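Local coordinates for protein dally-like, isoform A (Drosophila melanogaster, PDB 6XTZ) that probably acts as a GPI-anchored cell-surface heparan sulfate proteoglycan of the glypican family, binding Wnt and Hedgehog proteins and shielding the palmitoleoyl lipid of Wnt in its core domain, at residues 254-259 with 496-501; 15-20 with 25-30; 177-182 with 316-321. The protein carries 5 engineered substitutions. One frame throughout, in Å; residues are numbered along the deposited sequence.

Interaction 1 (254-259 with 496-501)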
loop_
_atom_site.group_PDB
_atom_site.type_symbol
_atom_site.label_atom_id
_atom_site.label_comp_id
_atom_site.label_asym_id
_atom_site.label_seq_id
_atom_site.Cartn_x
_atom_site.Cartn_y
_atom_site.Cartn_z
ATOM N N VAL A 254 8.435 -20.227 15.366
ATOM C CA VAL A 254 7.221 -20.209 16.177
ATOM C C VAL A 254 6.377 -18.984 15.844
ATOM O O VAL A 254 5.163 -19.087 15.628
ATOM C CB VAL A 254 7.572 -20.268 17.674
ATOM C CG1 VAL A 254 6.319 -20.100 18.522
ATOM C CG2 VAL A 254 8.261 -21.583 18.000
ATOM N N ILE A 255 7.006 -17.808 15.792
ATOM C CA ILE A 255 6.258 -16.593 15.478
ATOM C C ILE A 255 5.709 -16.654 14.058
ATOM O O ILE A 255 4.592 -16.195 13.792
ATOM C CB ILE A 255 7.133 -15.346 15.694
ATOM C CG1 ILE A 255 7.814 -15.399 17.062
ATOM C CG2 ILE A 255 6.286 -14.087 15.591
ATOM C CD1 ILE A 255 6.853 -15.353 18.224
ATOM N N LYS A 256 6.478 -17.225 13.125
ATOM C CA LYS A 256 5.980 -17.394 11.762
ATOM C C LYS A 256 4.712 -18.240 11.740
ATOM O O LYS A 256 3.790 -17.969 10.963
ATOM C CB LYS A 256 7.053 -18.021 10.872
ATOM C CG LYS A 256 8.071 -17.035 10.327
ATOM C CD LYS A 256 8.883 -17.659 9.202
ATOM C CE LYS A 256 9.714 -16.618 8.471
ATOM N NZ LYS A 256 10.348 -17.182 7.249
ATOM N N GLY A 257 4.648 -19.268 12.588
ATOM C CA GLY A 257 3.443 -20.078 12.653
ATOM C C GLY A 257 2.290 -19.351 13.316
ATOM O O GLY A 257 1.147 -19.439 12.862
ATOM N N CYS A 258 2.573 -18.628 14.403
ATOM C CA CYS A 258 1.545 -17.812 15.039
ATOM C C CYS A 258 0.966 -16.795 14.064
ATOM O O CYS A 258 -0.243 -16.534 14.070
ATOM C CB CYS A 258 2.120 -17.106 16.268
ATOM S SG CYS A 258 2.271 -18.144 17.742
ATOM N N LEU A 259 1.812 -16.218 13.211
ATOM C CA LEU A 259 1.395 -15.207 12.247
ATOM C C LEU A 259 1.292 -15.767 10.831
ATOM O O LEU A 259 1.413 -15.015 9.858
ATOM C CB LEU A 259 2.359 -14.022 12.278
ATOM C CG LEU A 259 2.675 -13.428 13.652
ATOM C CD1 LEU A 259 3.616 -12.239 13.508
ATOM C CD2 LEU A 259 1.398 -13.023 14.375
ATOM N N ILE A 496 14.820 -21.993 9.185
ATOM C CA ILE A 496 13.693 -21.072 9.078
ATOM C C ILE A 496 12.831 -21.482 7.894
ATOM O O ILE A 496 13.290 -21.491 6.744
ATOM C CB ILE A 496 14.184 -19.627 8.952
ATOM C CG1 ILE A 496 14.923 -19.202 10.224
ATOM C CG2 ILE A 496 13.016 -18.692 8.679
ATOM C CD1 ILE A 496 15.391 -17.762 10.208
ATOM N N THR A 497 11.579 -21.830 8.171
ATOM C CA THR A 497 10.695 -22.363 7.147
ATOM C C THR A 497 10.121 -21.249 6.280
ATOM O O THR A 497 9.932 -20.113 6.726
ATOM C CB THR A 497 9.554 -23.160 7.783
ATOM O OG1 THR A 497 8.644 -23.594 6.766
ATOM C CG2 THR A 497 8.807 -22.306 8.796
ATOM N N THR A 498 9.851 -21.590 5.017
ATOM C CA THR A 498 9.191 -20.686 4.086
ATOM C C THR A 498 7.989 -21.341 3.416
ATOM O O THR A 498 7.455 -20.787 2.447
ATOM C CB THR A 498 10.170 -20.190 3.014
ATOM O OG1 THR A 498 10.755 -21.313 2.343
ATOM C CG2 THR A 498 11.271 -19.347 3.644
ATOM N N GLU A 499 7.555 -22.499 3.905
ATOM C CA GLU A 499 6.444 -23.213 3.298
ATOM C C GLU A 499 5.123 -22.511 3.595
ATOM O O GLU A 499 5.010 -21.694 4.513
ATOM C CB GLU A 499 6.395 -24.655 3.809
ATOM C CG GLU A 499 7.679 -25.435 3.584
ATOM C CD GLU A 499 7.920 -25.749 2.122
ATOM O OE1 GLU A 499 6.971 -26.197 1.444
ATOM O OE2 GLU A 499 9.057 -25.543 1.648
ATOM N N HIS A 500 4.114 -22.845 2.799
ATOM C CA HIS A 500 2.762 -22.315 2.955
ATOM C C HIS A 500 1.858 -23.472 3.365
ATOM O O HIS A 500 1.452 -24.283 2.530
ATOM C CB HIS A 500 2.282 -21.656 1.666
ATOM C CG HIS A 500 0.930 -21.020 1.775
ATOM N ND1 HIS A 500 0.284 -20.836 2.979
ATOM C CD2 HIS A 500 0.103 -20.522 0.825
ATOM C CE1 HIS A 500 -0.883 -20.253 2.766
ATOM N NE2 HIS A 500 -1.016 -20.052 1.467
ATOM N N GLY A 501 1.549 -23.547 4.656
ATOM C CA GLY A 501 0.672 -24.574 5.186
ATOM C C GLY A 501 1.321 -25.521 6.171
ATOM O O GLY A 501 0.632 -26.400 6.702
#
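Lys256 comes to the 496-501 loop with CG anti to its own carbonyl carbon (chi1 -82°) and every later torsion close to anti, an extended chain that delivers NZ to the backbone of Thr497. On the other side, Ile496 holds CG2 anti to its backbone N, which brings that methyl against the end of the lysine. The two side chains cross at about a right angle, with Ile496 CG2 3.4 Å from Lys256 NZ and 3.9 Å from Lys256 CE. The polar element is one hydrogen bond, from Lys256 NZ to Thr497 O at 3.0 Å. Its C=O...N angle of 160° shows the ammonium approaching almost end-on to the carbonyl, tilted 20° out of the carbonyl plane. Lys256 CD, 3.6 Å from Thr497 O, shows that the aliphatic chain also runs close by the same oxygen. With an alanine here, Thr497 O would probably lose this ammonium donor and the Ile496 methyl the aliphatic chain it lies across. The loop that supplies the acceptor carbonyl is itself turned: Thr497 OG1 receives the backbone N-H of Glu499 at 3.3 Å, an ST turn. It is a small surface contact of the glypican core, 127 Å² in all, and none of its touching residues is buried. It ties helix 248-258 to the loop between helices 459-467 and 513-538. Asn253 OD1 adds a second link by accepting from Thr497 N, Ile496 also touches His465 of helix 459-467, and the disulfide Cys258-Cys226 joins helix 248-258 to helix 224-234.

Interaction 2 (15-20 with 25-30)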
loop_
_atom_site.group_PDB
_atom_site.type_symbol
_atom_site.label_atom_id
_atom_site.label_comp_id
_atom_site.label_asym_id
_atom_site.label_seq_id
_atom_site.Cartn_x
_atom_site.Cartn_y
_atom_site.Cartn_z
ATOM N N HIS A 15 14.576 -17.114 40.017
ATOM C CA HIS A 15 14.515 -15.687 39.717
ATOM C C HIS A 15 13.779 -15.421 38.411
ATOM O O HIS A 15 13.142 -14.371 38.264
ATOM C CB HIS A 15 15.925 -15.099 39.659
ATOM C CG HIS A 15 16.752 -15.619 38.525
ATOM N ND1 HIS A 15 17.348 -16.862 38.546
ATOM C CD2 HIS A 15 17.088 -15.062 37.338
ATOM C CE1 HIS A 15 18.012 -17.048 37.419
ATOM N NE2 HIS A 15 17.871 -15.971 36.668
ATOM N N ILE A 16 13.856 -16.353 37.457
ATOM C CA ILE A 16 13.170 -16.178 36.181
ATOM C C ILE A 16 11.660 -16.159 36.383
ATOM O O ILE A 16 10.951 -15.336 35.791
ATOM C CB ILE A 16 13.597 -17.279 35.194
ATOM C CG1 ILE A 16 15.101 -17.208 34.928
ATOM C CG2 ILE A 16 12.823 -17.163 33.893
ATOM C CD1 ILE A 16 15.603 -18.280 33.984
ATOM N N PHE A 17 11.145 -17.060 37.223
ATOM C CA PHE A 17 9.708 -17.101 37.474
ATOM C C PHE A 17 9.238 -15.846 38.198
ATOM O O PHE A 17 8.167 -15.310 37.891
ATOM C CB PHE A 17 9.352 -18.354 38.273
ATOM C CG PHE A 17 9.640 -19.637 37.547
ATOM C CD1 PHE A 17 9.354 -19.763 36.198
ATOM C CD2 PHE A 17 10.207 -20.713 38.210
ATOM C CE1 PHE A 17 9.620 -20.940 35.525
ATOM C CE2 PHE A 17 10.476 -21.893 37.543
ATOM C CZ PHE A 17 10.184 -22.005 36.197
ATOM N N GLN A 18 10.027 -15.361 39.162
ATOM C CA GLN A 18 9.676 -14.123 39.848
ATOM C C GLN A 18 9.711 -12.930 38.902
ATOM O O GLN A 18 8.916 -11.994 39.056
ATOM C CB GLN A 18 10.616 -13.891 41.032
ATOM C CG GLN A 18 10.471 -14.913 42.148
ATOM C CD GLN A 18 11.424 -14.667 43.301
ATOM O OE1 GLN A 18 12.304 -13.810 43.224
ATOM N NE2 GLN A 18 11.252 -15.420 44.381
ATOM N N ALA A 19 10.618 -12.942 37.923
ATOM C CA ALA A 19 10.649 -11.883 36.923
ATOM C C ALA A 19 9.446 -11.937 35.993
ATOM O O ALA A 19 9.103 -10.919 35.381
ATOM C CB ALA A 19 11.941 -11.962 36.109
ATOM N N ARG A 20 8.801 -13.095 35.872
ATOM C CA ARG A 20 7.627 -13.257 35.028
ATOM C C ARG A 20 6.325 -12.991 35.771
ATOM O O ARG A 20 5.249 -13.263 35.229
ATOM C CB ARG A 20 7.610 -14.663 34.420
ATOM C CG ARG A 20 8.759 -14.928 33.458
ATOM C CD ARG A 20 8.829 -16.395 33.060
ATOM N NE ARG A 20 9.916 -16.654 32.119
ATOM C CZ ARG A 20 10.244 -17.863 31.673
ATOM N NH1 ARG A 20 9.572 -18.929 32.086
ATOM N NH2 ARG A 20 11.247 -18.006 30.817
ATOM N N ILE A 25 5.469 -17.778 46.591
ATOM C CA ILE A 25 4.641 -18.782 47.251
ATOM C C ILE A 25 4.250 -19.880 46.267
ATOM O O ILE A 25 4.208 -21.064 46.621
ATOM C CB ILE A 25 3.401 -18.122 47.886
ATOM C CG1 ILE A 25 3.813 -17.125 48.974
ATOM C CG2 ILE A 25 2.464 -19.174 48.463
ATOM C CD1 ILE A 25 3.952 -15.692 48.487
ATOM N N GLU A 26 3.971 -19.507 45.017
ATOM C CA GLU A 26 3.557 -20.478 44.011
ATOM C C GLU A 26 4.716 -21.307 43.474
ATOM O O GLU A 26 4.484 -22.402 42.952
ATOM C CB GLU A 26 2.868 -19.766 42.844
ATOM C CG GLU A 26 1.841 -18.724 43.254
ATOM C CD GLU A 26 1.171 -18.073 42.058
ATOM O OE1 GLU A 26 1.088 -18.725 40.997
ATOM O OE2 GLU A 26 0.734 -16.909 42.177
ATOM N N ILE A 27 5.946 -20.816 43.586
ATOM C CA ILE A 27 7.104 -21.466 42.976
ATOM C C ILE A 27 7.474 -22.714 43.769
ATOM O O ILE A 27 7.829 -22.614 44.953
ATOM C CB ILE A 27 8.297 -20.502 42.883
ATOM C CG1 ILE A 27 7.909 -19.252 42.096
ATOM C CG2 ILE A 27 9.489 -21.192 42.238
ATOM C CD1 ILE A 27 9.015 -18.229 41.998
ATOM N N PRO A 28 7.413 -23.901 43.166
ATOM C CA PRO A 28 7.837 -25.110 43.883
ATOM C C PRO A 28 9.346 -25.119 44.071
ATOM O O PRO A 28 10.107 -24.859 43.137
ATOM C CB PRO A 28 7.374 -26.247 42.965
ATOM C CG PRO A 28 7.352 -25.639 41.607
ATOM C CD PRO A 28 6.951 -24.200 41.801
ATOM N N GLN A 29 9.774 -25.410 45.301
ATOM C CA GLN A 29 11.203 -25.475 45.589
ATOM C C GLN A 29 11.835 -26.704 44.950
ATOM O O GLN A 29 12.932 -26.623 44.384
ATOM C CB GLN A 29 11.427 -25.473 47.101
ATOM C CG GLN A 29 10.778 -24.295 47.809
ATOM C CD GLN A 29 10.787 -24.436 49.317
ATOM O OE1 GLN A 29 11.148 -25.485 49.853
ATOM N NE2 GLN A 29 10.385 -23.378 50.012
ATOM N N LYS A 30 11.159 -27.841 45.025
ATOM C CA LYS A 30 11.608 -29.089 44.436
ATOM C C LYS A 30 10.783 -29.420 43.199
ATOM O O LYS A 30 9.650 -28.949 43.052
ATOM C CB LYS A 30 11.499 -30.234 45.452
ATOM C CG LYS A 30 12.275 -29.992 46.736
ATOM C CD LYS A 30 13.739 -29.696 46.447
ATOM C CE LYS A 30 14.515 -29.438 47.730
ATOM N NZ LYS A 30 14.489 -30.615 48.644
#
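Ile27 reaches across to helix 14-19 with its CD1 methyl, which sits 3.7 Å from Phe17 CB and 3.6 Å from Gln18 CG. CG1 of Ile27 stands anti to the carbonyl carbon (chi1 -57°), and chi2 of 178° then carries CD1 straight outward, so that a single methyl meets two successive residues of the helix. The other branch, CG2, approaches Phe17 CD2 at 4.1 Å, obliquely to the ring. Gln18 takes part through its aliphatic portion: its chain is extended beyond CG and crosses Ile27 at about a right angle. No hydrogen bond joins the segments, and the 135 Å² buried is largely apolar. The contact folds the loop after helix 14-19 back onto that helix in the cysteine-rich lobe of the glypican core, with four residues between the segments and the helix ending as Arg20 leaves helical backbone angles. The buried Phe17 side chain also touches Met53 of helix 51-110, Cys49 and Ala238, while Ile27 also rests on Ile22 within the turn. Behind the helix, Ile16 CG2 lies 3.3 Å above the guanidinium plane of Arg20, offset toward its rim, and Arg20 NH1 donates to His235 O.

Interaction 3 (177-182 with 316-321)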
loop_
_atom_site.group_PDB
_atom_site.type_symbol
_atom_site.label_atom_id
_atom_site.label_comp_id
_atom_site.label_asym_id
_atom_site.label_seq_id
_atom_site.Cartn_x
_atom_site.Cartn_y
_atom_site.Cartn_z
ATOM N N LYS A 177 -14.912 15.153 -35.289
ATOM C CA LYS A 177 -14.489 13.995 -34.510
ATOM C C LYS A 177 -13.419 13.192 -35.240
ATOM O O LYS A 177 -12.513 12.639 -34.607
ATOM C CB LYS A 177 -15.693 13.109 -34.182
ATOM C CG LYS A 177 -16.672 13.730 -33.200
ATOM C CD LYS A 177 -17.751 12.737 -32.794
ATOM C CE LYS A 177 -18.660 13.315 -31.723
ATOM N NZ LYS A 177 -19.672 12.325 -31.260
ATOM N N GLU A 178 -13.506 13.114 -36.568
ATOM C CA GLU A 178 -12.539 12.368 -37.363
ATOM C C GLU A 178 -11.426 13.240 -37.928
ATOM O O GLU A 178 -10.416 12.700 -38.394
ATOM C CB GLU A 178 -13.247 11.637 -38.512
ATOM C CG GLU A 178 -14.011 12.552 -39.460
ATOM C CD GLU A 178 -14.643 11.798 -40.616
ATOM O OE1 GLU A 178 -15.409 12.418 -41.384
ATOM O OE2 GLU A 178 -14.374 10.586 -40.757
ATOM N N LEU A 179 -11.577 14.560 -37.897
ATOM C CA LEU A 179 -10.568 15.469 -38.416
ATOM C C LEU A 179 -9.572 15.842 -37.322
ATOM O O LEU A 179 -9.853 15.738 -36.127
ATOM C CB LEU A 179 -11.222 16.727 -38.987
ATOM C CG LEU A 179 -12.170 16.497 -40.165
ATOM C CD1 LEU A 179 -12.892 17.780 -40.547
ATOM C CD2 LEU A 179 -11.412 15.928 -41.355
ATOM N N LYS A 180 -8.390 16.282 -37.751
ATOM C CA LYS A 180 -7.301 16.651 -36.847
ATOM C C LYS A 180 -6.809 18.049 -37.199
ATOM O O LYS A 180 -5.735 18.214 -37.788
ATOM C CB LYS A 180 -6.163 15.633 -36.921
ATOM C CG LYS A 180 -6.582 14.207 -36.598
ATOM C CD LYS A 180 -7.169 14.107 -35.198
ATOM C CE LYS A 180 -7.644 12.694 -34.897
ATOM N NZ LYS A 180 -8.368 12.617 -33.599
ATOM N N PRO A 181 -7.572 19.085 -36.838
ATOM C CA PRO A 181 -7.195 20.449 -37.247
ATOM C C PRO A 181 -5.869 20.916 -36.672
ATOM O O PRO A 181 -5.161 21.691 -37.328
ATOM C CB PRO A 181 -8.361 21.309 -36.731
ATOM C CG PRO A 181 -9.474 20.348 -36.443
ATOM C CD PRO A 181 -8.818 19.066 -36.055
ATOM N N PHE A 182 -5.511 20.473 -35.468
ATOM C CA PHE A 182 -4.274 20.884 -34.819
ATOM C C PHE A 182 -3.155 19.864 -34.982
ATOM O O PHE A 182 -2.132 19.969 -34.300
ATOM C CB PHE A 182 -4.517 21.140 -33.328
ATOM C CG PHE A 182 -5.589 22.156 -33.048
ATOM C CD1 PHE A 182 -5.840 23.189 -33.936
ATOM C CD2 PHE A 182 -6.345 22.077 -31.888
ATOM C CE1 PHE A 182 -6.826 24.121 -33.675
ATOM C CE2 PHE A 182 -7.333 23.008 -31.620
ATOM C CZ PHE A 182 -7.574 24.031 -32.516
ATOM N N ASN A 316 -12.734 23.399 -46.392
ATOM C CA ASN A 316 -13.413 22.872 -47.569
ATOM C C ASN A 316 -13.989 21.485 -47.310
ATOM O O ASN A 316 -15.049 21.150 -47.851
ATOM C CB ASN A 316 -12.454 22.828 -48.760
ATOM C CG ASN A 316 -12.016 24.211 -49.210
ATOM O OD1 ASN A 316 -12.811 25.152 -49.234
ATOM N ND2 ASN A 316 -10.744 24.340 -49.570
ATOM N N ARG A 317 -13.314 20.676 -46.491
ATOM C CA ARG A 317 -13.824 19.344 -46.185
ATOM C C ARG A 317 -15.019 19.406 -45.241
ATOM O O ARG A 317 -15.859 18.498 -45.246
ATOM C CB ARG A 317 -12.710 18.482 -45.590
ATOM C CG ARG A 317 -13.058 17.009 -45.451
ATOM C CD ARG A 317 -11.849 16.196 -45.015
ATOM N NE ARG A 317 -12.192 14.803 -44.746
ATOM C CZ ARG A 317 -11.322 13.885 -44.335
ATOM N NH1 ARG A 317 -10.050 14.210 -44.148
ATOM N NH2 ARG A 317 -11.722 12.641 -44.113
ATOM N N VAL A 318 -15.116 20.462 -44.431
ATOM C CA VAL A 318 -16.274 20.621 -43.557
ATOM C C VAL A 318 -17.509 20.991 -44.369
ATOM O O VAL A 318 -18.609 20.482 -44.118
ATOM C CB VAL A 318 -15.977 21.660 -42.460
ATOM C CG1 VAL A 318 -17.240 21.989 -41.681
ATOM C CG2 VAL A 318 -14.898 21.145 -41.524
ATOM N N PHE A 319 -17.350 21.876 -45.359
ATOM C CA PHE A 319 -18.469 22.216 -46.234
ATOM C C PHE A 319 -18.988 20.991 -46.974
ATOM O O PHE A 319 -20.190 20.894 -47.247
ATOM C CB PHE A 319 -18.051 23.301 -47.228
ATOM C CG PHE A 319 -17.856 24.655 -46.605
ATOM C CD1 PHE A 319 -18.534 25.006 -45.450
ATOM C CD2 PHE A 319 -16.996 25.577 -47.179
ATOM C CE1 PHE A 319 -18.355 26.251 -44.876
ATOM C CE2 PHE A 319 -16.812 26.823 -46.611
ATOM C CZ PHE A 319 -17.494 27.161 -45.457
ATOM N N GLN A 320 -18.106 20.051 -47.303
ATOM C CA GLN A 320 -18.515 18.785 -47.900
ATOM C C GLN A 320 -19.147 17.908 -46.827
ATOM O O GLN A 320 -18.454 17.405 -45.937
ATOM C CB GLN A 320 -17.316 18.088 -48.536
ATOM C CG GLN A 320 -16.597 18.914 -49.589
ATOM C CD GLN A 320 -15.299 18.276 -50.042
ATOM O OE1 GLN A 320 -14.960 17.167 -49.625
ATOM N NE2 GLN A 320 -14.561 18.975 -50.897
ATOM N N GLY A 321 -20.464 17.726 -46.901
ATOM C CA GLY A 321 -21.202 16.932 -45.944
ATOM C C GLY A 321 -22.078 17.739 -45.009
ATOM O O GLY A 321 -23.008 17.177 -44.415
#
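Leu179 has an extended backbone (phi -90°, psi 158°) in the loop 177-182, and its CA lies 9.2 Å from that of Val318, a separation bridged by side chains. The setting is the all-helical glypican core, where this loop between helices 169-176 and 185-216 packs on the C-terminal part of helix 296-322. Leu179 points its side chain at the helix and splits its two methyls between neighbouring helical residues. CD1 goes to Val318, meeting CG2 at 4.0 Å in an apolar contact. That valine methyl stands anti to its own carbonyl carbon, beside the backbone N, and that is the branch that meets the leucine. CD2 takes the arginine instead. Arg317 sets CG anti to its backbone N (chi1 -170°) and runs extended to NE, which turns one face of its guanidinium to Leu179 CD2; Arg317 CD, NE, CZ and NH1 all lie 3.6 to 3.7 Å from that methyl. Glu178 swings its carboxylate toward the same arginine, but OE1 remains 4.6 Å from Arg317 NH2 and well out of the guanidinium plane; the charges probably attract without any N-H aimed at the oxygen. The contact buries 158 Å² in total, and no hydrogen bond crosses it. Ile314, one turn earlier in the helix, also touches Leu179, and Val318 is backed by Phe155 and Met176. Over the Arg317 guanidinium, Leu179 CD2 sits 3.3 Å above the plane, displaced toward the rim of one face.

The three contacts are spread along an elongated helical molecule with a radius of gyration of 33 Å and do not touch. Interactions 1 and 2 lie on the same side of the chain's centre, their centres 32 Å apart and their nearest atoms about 13 Å apart. Interaction 3 lies on the opposite side, its centre 67 Å from that of interaction 1 and 93 Å from that of interaction 2. In sequence, interaction 2 closes before either other opens, whereas the segments of 1 and 3 alternate. None of the touching residues belongs to the palmitoleoyl-serine pocket, lined by Phe125, Phe146 and Val293 among others; the nearby glycan, about 11 Å from the Phe17 side chain, is an attached sugar.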